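Local structure of cytochrome P450 (Zobellia galactanivorans, 6G5O) at residues E241-L246 with A352-L357. The protein is a cytochrome P450, a heme protein that carries protoporphyrin IX containing iron within a largely helical fold with smaller beta sheets. Residues are numbered along the deposited sequence; the frame is centred on the assembly and turned at random.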
ATOM      1  N   GLU A 241      -3.561 -25.266  -7.591  1.00 43.35           N
ATOM      2  CA  GLU A 241      -2.181 -25.654  -7.919  1.00 47.88           C
ATOM      3  C   GLU A 241      -1.145 -24.706  -7.233  1.00 47.43           C
ATOM      4  O   GLU A 241      -0.087 -25.172  -6.750  1.00 42.76           O
ATOM      5  CB  GLU A 241      -1.978 -25.725  -9.453  1.00 49.62           C
ATOM      6  N   ALA A 242      -1.475 -23.401  -7.165  1.00 44.78           N
ATOM      7  CA  ALA A 242      -0.636 -22.419  -6.451  1.00 41.76           C
ATOM      8  C   ALA A 242      -0.592 -22.712  -4.970  1.00 39.40           C
ATOM      9  O   ALA A 242       0.474 -22.646  -4.337  1.00 36.12           O
ATOM     10  CB  ALA A 242      -1.138 -20.996  -6.665  1.00 40.81           C
ATOM     11  N   LEU A 243      -1.754 -23.018  -4.412  1.00 39.57           N
ATOM     12  CA  LEU A 243      -1.848 -23.306  -2.998  1.00 42.56           C
ATOM     13  C   LEU A 243      -0.943 -24.509  -2.634  1.00 41.84           C
ATOM     14  O   LEU A 243      -0.188 -24.457  -1.642  1.00 40.38           O
ATOM     15  CB  LEU A 243      -3.323 -23.548  -2.602  1.00 44.51           C
ATOM     16  CG  LEU A 243      -3.565 -23.880  -1.115  1.00 49.90           C
ATOM     17  CD1 LEU A 243      -3.198 -22.670  -0.254  1.00 53.26           C
ATOM     18  CD2 LEU A 243      -5.010 -24.304  -0.878  1.00 46.64           C
ATOM     19  N   GLU A 244      -1.002 -25.561  -3.460  1.00 40.44           N
ATOM     20  CA  GLU A 244      -0.171 -26.778  -3.268  1.00 40.67           C
ATOM     21  C   GLU A 244       1.327 -26.452  -3.462  1.00 36.47           C
ATOM     22  O   GLU A 244       2.166 -26.898  -2.689  1.00 32.94           O
ATOM     23  CB  GLU A 244      -0.647 -27.932  -4.213  1.00 42.39           C
ATOM     24  CG  GLU A 244      -0.366 -29.347  -3.709  1.00 44.18           C
ATOM     25  N   ARG A 245       1.677 -25.662  -4.478  1.00 35.61           N
ATOM     26  CA  ARG A 245       3.080 -25.253  -4.657  1.00 36.41           C
ATOM     27  C   ARG A 245       3.653 -24.546  -3.428  1.00 38.70           C
ATOM     28  O   ARG A 245       4.778 -24.850  -3.012  1.00 38.89           O
ATOM     29  CB  ARG A 245       3.267 -24.384  -5.891  1.00 39.19           C
ATOM     30  CG  ARG A 245       3.320 -25.164  -7.196  1.00 39.80           C
ATOM     31  CD  ARG A 245       4.005 -24.339  -8.275  1.00 38.29           C
ATOM     32  NE  ARG A 245       5.440 -24.252  -8.036  1.00 41.95           N
ATOM     33  CZ  ARG A 245       6.282 -23.414  -8.668  1.00 41.98           C
ATOM     34  NH1 ARG A 245       5.820 -22.549  -9.557  1.00 38.99           N
ATOM     35  NH2 ARG A 245       7.591 -23.407  -8.380  1.00 38.15           N
ATOM     36  N   LEU A 246       2.870 -23.654  -2.808  1.00 38.22           N
ATOM     37  CA  LEU A 246       3.327 -22.965  -1.581  1.00 34.58           C
ATOM     38  C   LEU A 246       3.434 -23.909  -0.391  1.00 36.63           C
ATOM     39  O   LEU A 246       4.333 -23.746   0.465  1.00 33.41           O
ATOM     40  CB  LEU A 246       2.387 -21.839  -1.219  1.00 35.84           C
ATOM     41  CG  LEU A 246       2.410 -20.649  -2.165  1.00 35.83           C
ATOM     42  CD1 LEU A 246       1.130 -19.855  -1.967  1.00 39.36           C
ATOM     43  CD2 LEU A 246       3.640 -19.778  -1.974  1.00 35.24           C
ATOM     44  N   ALA A 352      -7.290 -26.408   2.810  1.00 53.10           N
ATOM     45  CA  ALA A 352      -7.224 -27.341   1.685  1.00 52.68           C
ATOM     46  C   ALA A 352      -7.763 -26.700   0.408  1.00 49.78           C
ATOM     47  O   ALA A 352      -7.211 -26.919  -0.675  1.00 59.52           O
ATOM     48  CB  ALA A 352      -7.978 -28.634   2.022  1.00 54.12           C
ATOM     49  N   SER A 353      -8.808 -25.886   0.522  1.00 44.04           N
ATOM     50  CA  SER A 353      -9.400 -25.238  -0.652  1.00 43.39           C
ATOM     51  C   SER A 353     -10.316 -24.133  -0.207  1.00 38.57           C
ATOM     52  O   SER A 353     -10.602 -24.027   0.965  1.00 39.01           O
ATOM     53  CB  SER A 353     -10.224 -26.257  -1.474  1.00 42.68           C
ATOM     54  OG  SER A 353     -11.355 -26.677  -0.729  1.00 39.81           O
ATOM     55  N   PHE A 354     -10.788 -23.335  -1.155  1.00 41.10           N
ATOM     56  CA  PHE A 354     -11.735 -22.254  -0.882  1.00 44.74           C
ATOM     57  C   PHE A 354     -12.865 -22.280  -1.918  1.00 47.98           C
ATOM     58  O   PHE A 354     -12.735 -22.911  -2.969  1.00 49.99           O
ATOM     59  CB  PHE A 354     -11.068 -20.876  -1.042  1.00 47.85           C
ATOM     60  CG  PHE A 354      -9.740 -20.714  -0.348  1.00 44.63           C
ATOM     61  CD1 PHE A 354      -8.613 -21.352  -0.812  1.00 43.13           C
ATOM     62  CD2 PHE A 354      -9.618 -19.844   0.731  1.00 44.02           C
ATOM     63  CE1 PHE A 354      -7.379 -21.148  -0.202  1.00 46.82           C
ATOM     64  CE2 PHE A 354      -8.394 -19.643   1.354  1.00 45.89           C
ATOM     65  CZ  PHE A 354      -7.267 -20.294   0.889  1.00 44.66           C
ATOM     66  N   GLU A 355     -13.953 -21.564  -1.648  1.00 51.48           N
ATOM     67  CA  GLU A 355     -14.956 -21.279  -2.662  1.00 52.07           C
ATOM     68  C   GLU A 355     -15.429 -19.866  -2.465  1.00 48.77           C
ATOM     69  O   GLU A 355     -15.821 -19.489  -1.371  1.00 56.40           O
ATOM     70  CB  GLU A 355     -16.188 -22.194  -2.540  1.00 57.41           C
ATOM     71  CG  GLU A 355     -15.906 -23.668  -2.270  1.00 63.39           C
ATOM     72  CD  GLU A 355     -17.186 -24.461  -2.018  1.00 70.79           C
ATOM     73  OE1 GLU A 355     -18.235 -24.128  -2.641  1.00 65.67           O
ATOM     74  OE2 GLU A 355     -17.147 -25.395  -1.177  1.00 73.61           O
ATOM     75  N   ILE A 356     -15.459 -19.107  -3.542  1.00 47.70           N
ATOM     76  CA  ILE A 356     -16.004 -17.773  -3.535  1.00 47.55           C
ATOM     77  C   ILE A 356     -17.504 -17.836  -3.739  1.00 53.33           C
ATOM     78  O   ILE A 356     -17.960 -18.320  -4.766  1.00 55.89           O
ATOM     79  CB  ILE A 356     -15.363 -16.930  -4.646  1.00 43.97           C
ATOM     80  CG1 ILE A 356     -13.850 -16.802  -4.383  1.00 47.77           C
ATOM     81  CG2 ILE A 356     -16.005 -15.570  -4.718  1.00 41.76           C
ATOM     82  CD1 ILE A 356     -13.045 -16.303  -5.578  1.00 49.12           C
ATOM     83  N   LEU A 357     -18.264 -17.297  -2.782  1.00 58.48           N
ATOM     84  CA  LEU A 357     -19.721 -17.431  -2.746  1.00 56.97           C
ATOM     85  C   LEU A 357     -20.499 -16.230  -3.288  1.00 57.94           C
ATOM     86  O   LEU A 357     -21.596 -16.427  -3.800  1.00 73.28           O
ATOM     87  CB  LEU A 357     -20.196 -17.752  -1.328  1.00 58.48           C
ATOM     88  CG  LEU A 357     -19.712 -19.052  -0.658  1.00 64.14           C
ATOM     89  CD1 LEU A 357     -20.463 -19.308   0.650  1.00 65.53           C
ATOM     90  CD2 LEU A 357     -19.859 -20.273  -1.560  1.00 65.85           C
TER
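S353 OG is hydrogen-bonded to ND2 of N383, on the neighbouring strand 369-384, while the backbone N of S353 lies 4.3 Å from CD2 of L243. Within the cytochrome P450 fold, helix 240-248, probably the J helix, which follows helix 223-238, packs beside strand 351-366, an outermost strand of a three-stranded antiparallel sheet. The short segments run roughly antiparallel, at 148°, with axes 9.3 Å apart at closest approach.

L243 is the helix residue that bridges this gap. Its CB points at the strand, and with CG anti to the backbone N (chi1 179°) the branched end reaches across, bringing CD2 to 3.4 Å from A352 O. Leucine suits the place because its methyl can lie against peptide atoms as well as an aromatic ring. A352 turns its small CB away from the helix, so its backbone is what meets the methyl.

F354 brings its ring nearer the helix than its CB direction suggests, since chi1 of -48° sets CG anti to its carbonyl carbon. The large ring suits a buried junction: it also touches I233 and A237 of helix 223-238 and packs edge-to-face with F382. L243 CD2 approaches this ring obliquely, 4.0 Å from F354 CE1.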